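Local structure of SCO1 protein (Saccharomyces cerevisiae, 2B7K) at residues G41-I46 with F148-P153; I46-S51 with L82-D87; F50-D55 with A89-A94. The protein acts as a mitochondrial copper-binding metallochaperone required for accumulation of cytochrome c oxidase subunits 1 and 2, and may carry copper or insert it into the oxidase. All coordinates share one frame; numbering follows the deposited sequence.

Contact 1 (G41-I46 with F148-P153); sequences GKFSII and FYLMDP
The carbonyl oxygen of I46 is met by three groups of the antiparallel strand 148-151. Y149 N gives it a hydrogen bond of 2.8 Å, F148 CA adds a C-H...O contact, and Y149 CD1 lies 3.4 Å from I46 O, presenting the ring edge to it in plane. The tyrosine ring reaches this position with CG beside its backbone N (chi1 -54°). I46 N bonds Y149 O in return, and S44 and M151 form the next hydrogen-bonded pair, with I45 and L150 between them as a non-hydrogen-bonded pair. I46 CD1 packs on M151 CG at 3.9 Å; on the face bearing I45, I45 CD1 meets F148 CB, close to helix 56-75. Beyond the strands, G41 N reaches a lone pair of P153 O at 2.8 Å. Here P153 CD sits over the centre of the F43 ring, 3.6 Å from the centroid, a CH-pi contact, while Y181 makes an edge-to-face pair with F43. D152 turns its carboxylate away to accept from E154 N and Q156 N. S44 OG is satisfied by Q80 NE2. The polar bonds across this interior strand pair thus come from backbone groups, while apolar side chains pack on both faces of the thioredoxin-like sheet.

Contact 2 (I46-S51 with L82-D87); sequences IYFGFS and LFITCD
Y47 and F83 both carry CG anti to the backbone N (chi1 177° in each); the two residues project from the same face of the sheet, and the shared torsion leans both rings the same way. The rings run alongside each other and meet at their rims, Y47 CD2 to F83 CD2 at 3.6 Å, with planes turned 20° apart and no face-to-face overlap. On the other face, F48 has its ring tucked beside its own backbone N (chi1 -76°). I84 then runs alongside it: its CB lies over one face of the phenyl group, 4.2 Å from the centroid, and CG2 approaches F48 CE1 at 3.7 Å. The remaining branch of I84 reaches back along the strand, where CD1 packs on I46 CG2 at 3.6 Å.

The two strands are parallel neighbours, the first and last elements of a beta-alpha-beta crossover through helix 56-75 in the thioredoxin-like domain. Backbone bonds join Y47 N to L82 O, I84 N to Y47 O, G49 N to I84 O and C86 N to G49 O. Having no side chain, G49 leaves room on the face occupied by Y47 and F83, and F83 CZ closes over the backbone there, 3.6 Å from F50 N. Y47 also packs on helix 56-75, about 3 Å between nearest side-chain atoms from C57, a probable copper ligand, and its hydroxyl is bonded to S145 O. Past the strand ends, F50 CB meets D87 CB at 3.7 Å. D87 is held by an ST turn, in which its N donates to T85 OG1 over 3.0 Å.

Contact 3 (F50-D55 with A89-A94); sequences FSNCPD and ARDSPA
The loop between strand 44-49 and helix 56-75 carries the CxxxC motif of the SCO proteins, in which C53 and C57 probably bind copper, as in related SCO proteins, and S51 in this loop is gripped by D91. A type I turn from F50 to C53 shapes it, with C53 CB packed over the centre of the F50 ring. D91 holds the start of the turn through both carboxylate oxygens. S51 N donates to D91 OD2 at 2.9 Å in a nearly straight bond to the syn lone pair, and S51 OG donates to D91 OD1 at a short 2.5 Å, also from the syn side but 29° out of the carboxylate plane. This two-point grip is possible because S51 OG stands between its own backbone N and carbonyl carbon (chi1 71°), placing N and OG toward the same acceptor group.

D91 OD2 takes a further bond from T85 OG1, and these bonds to both oxygens, from S51 N, S51 OG and T85 OG1, limit rotation of the carboxylate. D91 itself is the centre of an inverse gamma turn leading to S92, the N-cap residue of helix 93-100.

Outside this polar core, the amide of N52 stacks on the guanidinium group of R90, the planes only 10° apart. N52 OD1 lies over the centre of the guanidinium face, 3.4 Å from R90 CZ, and N52 CB is 3.6 Å from R90 NH1. A bend at chi3 folds the arginine over the amide, while its NE forms a salt bridge with D87. One water joins the two segments: it accepts from N52 N at 3.1 Å and lies 2.8 Å from both N52 OD1 and D91 OD1.

How the contacts relate
From the N terminus, strand 44-49 takes part first in contact 1, whose long loop closes only at strand 148-151 and encloses the other two contacts along the chain. Contact 2 shares I46 with it and closes the shorter path through helix 56-75 to strand 80-85, so strand 44-49 lies between its antiparallel and parallel neighbours in the sheet. Contact 3 starts from nearly the same stretch, sharing F50 and S51 with contact 2, and reaches slightly further on, to the start of helix 93-100. T85 OG1 and D91 OD2, 2.6 Å apart, join contacts 2 and 3. Contact 1 lies on the other side of the chain's centre from both.

Contact 1 (G41-I46 with F148-P153)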
loop_
_atom_site.group_PDB
_atom_site.type_symbol
_atom_site.label_atom_id
_atom_site.label_comp_id
_atom_site.label_asym_id
_atom_site.label_seq_id
_atom_site.Cartn_x
_atom_site.Cartn_y
_atom_site.Cartn_z
ATOM N N GLY A 41 4.942 13.627 -4.453
ATOM C CA GLY A 41 3.831 14.377 -5.012
ATOM C C GLY A 41 2.430 13.872 -4.725
ATOM O O GLY A 41 1.465 14.382 -5.285
ATOM N N LYS A 42 2.298 12.870 -3.865
ATOM C CA LYS A 42 0.971 12.357 -3.555
ATOM C C LYS A 42 0.933 11.541 -2.281
ATOM O O LYS A 42 1.967 11.170 -1.747
ATOM C CB LYS A 42 0.448 11.528 -4.729
ATOM C CG LYS A 42 1.506 10.681 -5.408
ATOM C CD LYS A 42 1.050 10.255 -6.791
ATOM C CE LYS A 42 2.189 9.638 -7.582
ATOM N NZ LYS A 42 1.782 9.329 -8.980
ATOM N N PHE A 43 -0.271 11.300 -1.774
ATOM C CA PHE A 43 -0.428 10.497 -0.573
ATOM C C PHE A 43 -0.587 9.070 -1.058
ATOM O O PHE A 43 -1.458 8.782 -1.874
ATOM C CB PHE A 43 -1.665 10.940 0.209
ATOM C CG PHE A 43 -1.363 11.939 1.288
ATOM C CD1 PHE A 43 -0.772 11.530 2.479
ATOM C CD2 PHE A 43 -1.631 13.288 1.100
ATOM C CE1 PHE A 43 -0.448 12.454 3.471
ATOM C CE2 PHE A 43 -1.311 14.223 2.086
ATOM C CZ PHE A 43 -0.721 13.805 3.270
ATOM N N SER A 44 0.272 8.187 -0.569
ATOM C CA SER A 44 0.228 6.798 -0.977
ATOM C C SER A 44 -0.122 5.932 0.215
ATOM O O SER A 44 0.183 6.278 1.350
ATOM C CB SER A 44 1.593 6.375 -1.534
ATOM O OG SER A 44 1.989 7.209 -2.617
ATOM N N ILE A 45 -0.782 4.813 -0.046
ATOM C CA ILE A 45 -1.119 3.890 1.020
ATOM C C ILE A 45 -0.612 2.530 0.543
ATOM O O ILE A 45 -1.005 2.032 -0.512
ATOM C CB ILE A 45 -2.641 3.898 1.322
ATOM C CG1 ILE A 45 -2.912 3.005 2.535
ATOM C CG2 ILE A 45 -3.442 3.476 0.087
ATOM C CD1 ILE A 45 -4.248 3.277 3.226
ATOM N N ILE A 46 0.297 1.960 1.319
ATOM C CA ILE A 46 0.932 0.698 0.976
ATOM C C ILE A 46 0.510 -0.477 1.838
ATOM O O ILE A 46 0.401 -0.364 3.058
ATOM C CB ILE A 46 2.461 0.842 1.079
ATOM C CG1 ILE A 46 2.921 2.002 0.194
ATOM C CG2 ILE A 46 3.144 -0.460 0.678
ATOM C CD1 ILE A 46 4.377 2.381 0.397
ATOM N N PHE A 148 -1.436 -0.957 7.021
ATOM C CA PHE A 148 -1.465 -0.161 5.801
ATOM C C PHE A 148 -0.506 0.973 6.175
ATOM O O PHE A 148 -0.586 1.509 7.284
ATOM C CB PHE A 148 -2.852 0.421 5.511
ATOM C CG PHE A 148 -3.846 -0.589 5.018
ATOM C CD1 PHE A 148 -4.782 -1.138 5.885
ATOM C CD2 PHE A 148 -3.852 -0.983 3.683
ATOM C CE1 PHE A 148 -5.722 -2.068 5.426
ATOM C CE2 PHE A 148 -4.784 -1.910 3.215
ATOM C CZ PHE A 148 -5.720 -2.451 4.091
ATOM N N TYR A 149 0.422 1.306 5.285
ATOM C CA TYR A 149 1.382 2.370 5.556
ATOM C C TYR A 149 1.042 3.598 4.728
ATOM O O TYR A 149 1.048 3.548 3.494
ATOM C CB TYR A 149 2.810 1.899 5.229
ATOM C CG TYR A 149 3.189 0.614 5.939
ATOM C CD1 TYR A 149 2.713 -0.616 5.494
ATOM C CD2 TYR A 149 3.981 0.639 7.086
ATOM C CE1 TYR A 149 3.013 -1.800 6.182
ATOM C CE2 TYR A 149 4.287 -0.531 7.778
ATOM C CZ TYR A 149 3.798 -1.744 7.322
ATOM O OH TYR A 149 4.074 -2.896 8.022
ATOM N N LEU A 150 0.730 4.695 5.409
ATOM C CA LEU A 150 0.381 5.942 4.739
ATOM C C LEU A 150 1.635 6.791 4.579
ATOM O O LEU A 150 2.291 7.116 5.567
ATOM C CB LEU A 150 -0.661 6.707 5.559
ATOM C CG LEU A 150 -1.260 7.947 4.883
ATOM C CD1 LEU A 150 -2.000 7.536 3.615
ATOM C CD2 LEU A 150 -2.204 8.641 5.846
ATOM N N MET A 151 1.962 7.149 3.336
ATOM C CA MET A 151 3.157 7.947 3.056
ATOM C C MET A 151 2.734 9.287 2.464
ATOM O O MET A 151 1.891 9.327 1.568
ATOM C CB MET A 151 4.058 7.212 2.060
ATOM C CG MET A 151 4.262 5.724 2.356
ATOM S SD MET A 151 5.043 5.374 3.953
ATOM C CE MET A 151 6.761 5.685 3.566
ATOM N N ASP A 152 3.318 10.382 2.954
ATOM C CA ASP A 152 2.951 11.704 2.451
ATOM C C ASP A 152 3.624 12.076 1.127
ATOM O O ASP A 152 4.476 11.343 0.621
ATOM C CB ASP A 152 3.210 12.785 3.519
ATOM C CG ASP A 152 4.688 13.022 3.795
ATOM O OD1 ASP A 152 5.537 12.720 2.932
ATOM O OD2 ASP A 152 4.996 13.545 4.888
ATOM N N PRO A 153 3.233 13.222 0.538
ATOM C CA PRO A 153 3.796 13.689 -0.736
ATOM C C PRO A 153 5.312 13.846 -0.781
ATOM O O PRO A 153 5.885 14.019 -1.854
ATOM C CB PRO A 153 3.065 15.009 -0.968
ATOM C CG PRO A 153 1.717 14.727 -0.385
ATOM C CD PRO A 153 2.077 14.050 0.922
#

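Contact 2 (I46-S51 with L82-D87)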
loop_
_atom_site.group_PDB
_atom_site.type_symbol
_atom_site.label_atom_id
_atom_site.label_comp_id
_atom_site.label_asym_id
_atom_site.label_seq_id
_atom_site.Cartn_x
_atom_site.Cartn_y
_atom_site.Cartn_z
ATOM N N ILE A 46 0.297 1.960 1.319
ATOM C CA ILE A 46 0.932 0.698 0.976
ATOM C C ILE A 46 0.510 -0.477 1.838
ATOM O O ILE A 46 0.401 -0.364 3.058
ATOM C CB ILE A 46 2.461 0.842 1.079
ATOM C CG1 ILE A 46 2.921 2.002 0.194
ATOM C CG2 ILE A 46 3.144 -0.460 0.678
ATOM C CD1 ILE A 46 4.377 2.381 0.397
ATOM N N TYR A 47 0.275 -1.610 1.190
ATOM C CA TYR A 47 -0.103 -2.820 1.907
ATOM C C TYR A 47 0.776 -3.954 1.415
ATOM O O TYR A 47 0.888 -4.175 0.211
ATOM C CB TYR A 47 -1.573 -3.175 1.660
ATOM C CG TYR A 47 -1.987 -4.469 2.336
ATOM C CD1 TYR A 47 -2.045 -4.563 3.726
ATOM C CD2 TYR A 47 -2.270 -5.610 1.587
ATOM C CE1 TYR A 47 -2.369 -5.768 4.358
ATOM C CE2 TYR A 47 -2.592 -6.821 2.204
ATOM C CZ TYR A 47 -2.637 -6.893 3.590
ATOM O OH TYR A 47 -2.927 -8.100 4.200
ATOM N N PHE A 48 1.402 -4.660 2.352
ATOM C CA PHE A 48 2.261 -5.796 2.034
ATOM C C PHE A 48 1.459 -7.082 2.261
ATOM O O PHE A 48 0.813 -7.237 3.293
ATOM C CB PHE A 48 3.492 -5.814 2.955
ATOM C CG PHE A 48 4.538 -4.800 2.605
ATOM C CD1 PHE A 48 5.637 -5.155 1.825
ATOM C CD2 PHE A 48 4.433 -3.490 3.058
ATOM C CE1 PHE A 48 6.623 -4.218 1.500
ATOM C CE2 PHE A 48 5.411 -2.541 2.739
ATOM C CZ PHE A 48 6.510 -2.908 1.957
ATOM N N GLY A 49 1.486 -7.987 1.291
ATOM C CA GLY A 49 0.778 -9.254 1.424
ATOM C C GLY A 49 1.184 -10.163 0.278
ATOM O O GLY A 49 2.233 -9.949 -0.326
ATOM N N PHE A 50 0.386 -11.182 -0.019
ATOM C CA PHE A 50 0.690 -12.070 -1.142
ATOM C C PHE A 50 -0.593 -12.704 -1.661
ATOM O O PHE A 50 -1.542 -12.900 -0.905
ATOM C CB PHE A 50 1.758 -13.122 -0.770
ATOM C CG PHE A 50 1.385 -14.022 0.378
ATOM C CD1 PHE A 50 1.127 -15.373 0.157
ATOM C CD2 PHE A 50 1.338 -13.537 1.678
ATOM C CE1 PHE A 50 0.828 -16.230 1.223
ATOM C CE2 PHE A 50 1.042 -14.380 2.748
ATOM C CZ PHE A 50 0.788 -15.730 2.521
ATOM N N SER A 51 -0.629 -12.999 -2.961
ATOM C CA SER A 51 -1.830 -13.544 -3.583
ATOM C C SER A 51 -2.343 -14.853 -3.006
ATOM O O SER A 51 -3.543 -15.106 -3.044
ATOM C CB SER A 51 -1.637 -13.699 -5.099
ATOM O OG SER A 51 -0.741 -14.750 -5.410
ATOM N N LEU A 82 -1.008 0.981 -3.187
ATOM C CA LEU A 82 -0.007 0.043 -3.677
ATOM C C LEU A 82 -0.044 -1.268 -2.912
ATOM O O LEU A 82 -0.079 -1.271 -1.682
ATOM C CB LEU A 82 1.392 0.658 -3.534
ATOM C CG LEU A 82 1.584 2.017 -4.214
ATOM C CD1 LEU A 82 2.907 2.643 -3.776
ATOM C CD2 LEU A 82 1.546 1.825 -5.724
ATOM N N PHE A 83 -0.057 -2.375 -3.651
ATOM C CA PHE A 83 -0.037 -3.707 -3.057
ATOM C C PHE A 83 1.335 -4.291 -3.372
ATOM O O PHE A 83 1.645 -4.568 -4.527
ATOM C CB PHE A 83 -1.116 -4.601 -3.668
ATOM C CG PHE A 83 -1.102 -6.017 -3.140
ATOM C CD1 PHE A 83 -0.890 -7.090 -4.000
ATOM C CD2 PHE A 83 -1.306 -6.274 -1.788
ATOM C CE1 PHE A 83 -0.883 -8.410 -3.514
ATOM C CE2 PHE A 83 -1.302 -7.583 -1.292
ATOM C CZ PHE A 83 -1.091 -8.652 -2.154
ATOM N N ILE A 84 2.163 -4.460 -2.352
ATOM C CA ILE A 84 3.497 -5.006 -2.569
ATOM C C ILE A 84 3.535 -6.449 -2.097
ATOM O O ILE A 84 3.230 -6.742 -0.940
ATOM C CB ILE A 84 4.570 -4.199 -1.807
ATOM C CG1 ILE A 84 4.518 -2.728 -2.238
ATOM C CG2 ILE A 84 5.955 -4.769 -2.108
ATOM C CD1 ILE A 84 5.597 -1.862 -1.604
ATOM N N THR A 85 3.918 -7.354 -2.990
ATOM C CA THR A 85 3.975 -8.759 -2.620
ATOM C C THR A 85 5.229 -9.080 -1.819
ATOM O O THR A 85 6.272 -8.443 -1.991
ATOM C CB THR A 85 3.947 -9.686 -3.857
ATOM O OG1 THR A 85 3.898 -11.058 -3.427
ATOM C CG2 THR A 85 5.198 -9.477 -4.714
ATOM N N CYS A 86 5.037 -10.042 -0.899
ATOM C CA CYS A 86 6.138 -10.566 -0.102
ATOM C C CYS A 86 6.531 -11.965 -0.563
ATOM O O CYS A 86 7.298 -12.639 0.068
ATOM C CB CYS A 86 5.752 -10.599 1.380
ATOM S SG CYS A 86 5.473 -8.972 2.115
ATOM N N ASP A 87 5.952 -12.355 -1.679
ATOM C CA ASP A 87 6.189 -13.691 -2.232
ATOM C C ASP A 87 6.577 -13.565 -3.712
ATOM O O ASP A 87 5.813 -13.924 -4.606
ATOM C CB ASP A 87 4.938 -14.561 -2.072
ATOM C CG ASP A 87 5.126 -15.975 -2.620
ATOM O OD1 ASP A 87 6.285 -16.380 -2.840
ATOM O OD2 ASP A 87 4.114 -16.680 -2.823
#

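Contact 3 (F50-D55 with A89-A94)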
loop_
_atom_site.group_PDB
_atom_site.type_symbol
_atom_site.label_atom_id
_atom_site.label_comp_id
_atom_site.label_asym_id
_atom_site.label_seq_id
_atom_site.Cartn_x
_atom_site.Cartn_y
_atom_site.Cartn_z
ATOM N N PHE A 50 0.386 -11.182 -0.019
ATOM C CA PHE A 50 0.690 -12.070 -1.142
ATOM C C PHE A 50 -0.593 -12.704 -1.661
ATOM O O PHE A 50 -1.542 -12.900 -0.905
ATOM C CB PHE A 50 1.758 -13.122 -0.770
ATOM C CG PHE A 50 1.385 -14.022 0.378
ATOM C CD1 PHE A 50 1.127 -15.373 0.157
ATOM C CD2 PHE A 50 1.338 -13.537 1.678
ATOM C CE1 PHE A 50 0.828 -16.230 1.223
ATOM C CE2 PHE A 50 1.042 -14.380 2.748
ATOM C CZ PHE A 50 0.788 -15.730 2.521
ATOM N N SER A 51 -0.629 -12.999 -2.961
ATOM C CA SER A 51 -1.830 -13.544 -3.583
ATOM C C SER A 51 -2.343 -14.853 -3.006
ATOM O O SER A 51 -3.543 -15.106 -3.044
ATOM C CB SER A 51 -1.637 -13.699 -5.099
ATOM O OG SER A 51 -0.741 -14.750 -5.410
ATOM N N ASN A 52 -1.453 -15.683 -2.476
ATOM C CA ASN A 52 -1.882 -16.959 -1.910
ATOM C C ASN A 52 -2.211 -16.894 -0.418
ATOM O O ASN A 52 -2.296 -17.923 0.251
ATOM C CB ASN A 52 -0.824 -18.036 -2.162
ATOM C CG ASN A 52 -0.768 -18.464 -3.616
ATOM O OD1 ASN A 52 0.048 -17.968 -4.397
ATOM N ND2 ASN A 52 -1.648 -19.383 -3.990
ATOM N N CYS A 53 -2.397 -15.681 0.095
ATOM C CA CYS A 53 -2.727 -15.483 1.503
ATOM C C CYS A 53 -4.203 -15.788 1.747
ATOM O O CYS A 53 -5.081 -15.272 1.056
ATOM C CB CYS A 53 -2.424 -14.042 1.917
ATOM S SG CYS A 53 -2.943 -13.630 3.603
ATOM N N PRO A 54 -4.497 -16.648 2.729
ATOM C CA PRO A 54 -5.896 -16.968 3.002
ATOM C C PRO A 54 -6.537 -16.027 4.025
ATOM O O PRO A 54 -5.971 -15.771 5.088
ATOM C CB PRO A 54 -5.815 -18.400 3.513
ATOM C CG PRO A 54 -4.556 -18.362 4.323
ATOM C CD PRO A 54 -3.595 -17.572 3.443
ATOM N N ASP A 55 -7.710 -15.503 3.681
ATOM C CA ASP A 55 -8.471 -14.625 4.567
ATOM C C ASP A 55 -7.940 -13.211 4.821
ATOM O O ASP A 55 -8.546 -12.231 4.387
ATOM C CB ASP A 55 -8.681 -15.330 5.910
ATOM C CG ASP A 55 -9.341 -16.689 5.755
ATOM O OD1 ASP A 55 -9.382 -17.446 6.748
ATOM O OD2 ASP A 55 -9.820 -17.001 4.644
ATOM N N ALA A 89 8.425 -15.283 -5.485
ATOM C CA ALA A 89 8.544 -16.564 -6.176
ATOM C C ALA A 89 7.326 -16.883 -7.032
ATOM O O ALA A 89 7.460 -17.399 -8.146
ATOM C CB ALA A 89 8.778 -17.681 -5.166
ATOM N N ARG A 90 6.141 -16.554 -6.524
ATOM C CA ARG A 90 4.896 -16.837 -7.226
ATOM C C ARG A 90 4.139 -15.621 -7.753
ATOM O O ARG A 90 3.438 -15.717 -8.757
ATOM C CB ARG A 90 3.952 -17.629 -6.310
ATOM C CG ARG A 90 4.440 -19.026 -5.962
ATOM C CD ARG A 90 3.448 -19.771 -5.065
ATOM N NE ARG A 90 3.357 -19.175 -3.733
ATOM C CZ ARG A 90 2.578 -19.631 -2.754
ATOM N NH1 ARG A 90 2.565 -19.020 -1.578
ATOM N NH2 ARG A 90 1.813 -20.696 -2.947
ATOM N N ASP A 91 4.270 -14.487 -7.077
ATOM C CA ASP A 91 3.544 -13.283 -7.476
ATOM C C ASP A 91 4.198 -12.451 -8.567
ATOM O O ASP A 91 4.736 -11.368 -8.319
ATOM C CB ASP A 91 3.264 -12.417 -6.246
ATOM C CG ASP A 91 2.167 -12.999 -5.366
ATOM O OD1 ASP A 91 1.671 -14.103 -5.676
ATOM O OD2 ASP A 91 1.799 -12.352 -4.369
ATOM N N SER A 92 4.136 -12.981 -9.784
ATOM C CA SER A 92 4.681 -12.327 -10.960
ATOM C C SER A 92 3.694 -11.235 -11.367
ATOM O O SER A 92 2.580 -11.157 -10.832
ATOM C CB SER A 92 4.789 -13.335 -12.097
ATOM O OG SER A 92 3.490 -13.768 -12.459
ATOM N N PRO A 93 4.086 -10.375 -12.315
ATOM C CA PRO A 93 3.155 -9.323 -12.727
ATOM C C PRO A 93 1.804 -9.876 -13.179
ATOM O O PRO A 93 0.770 -9.324 -12.829
ATOM C CB PRO A 93 3.912 -8.616 -13.846
ATOM C CG PRO A 93 5.331 -8.703 -13.361
ATOM C CD PRO A 93 5.426 -10.140 -12.885
ATOM N N ALA A 94 1.805 -10.975 -13.935
ATOM C CA ALA A 94 0.548 -11.563 -14.409
ATOM C C ALA A 94 -0.320 -12.082 -13.260
ATOM O O ALA A 94 -1.538 -11.910 -13.268
ATOM C CB ALA A 94 0.830 -12.692 -15.402
HETATM O O HOH W 1 1.466 -15.731 -3.362
#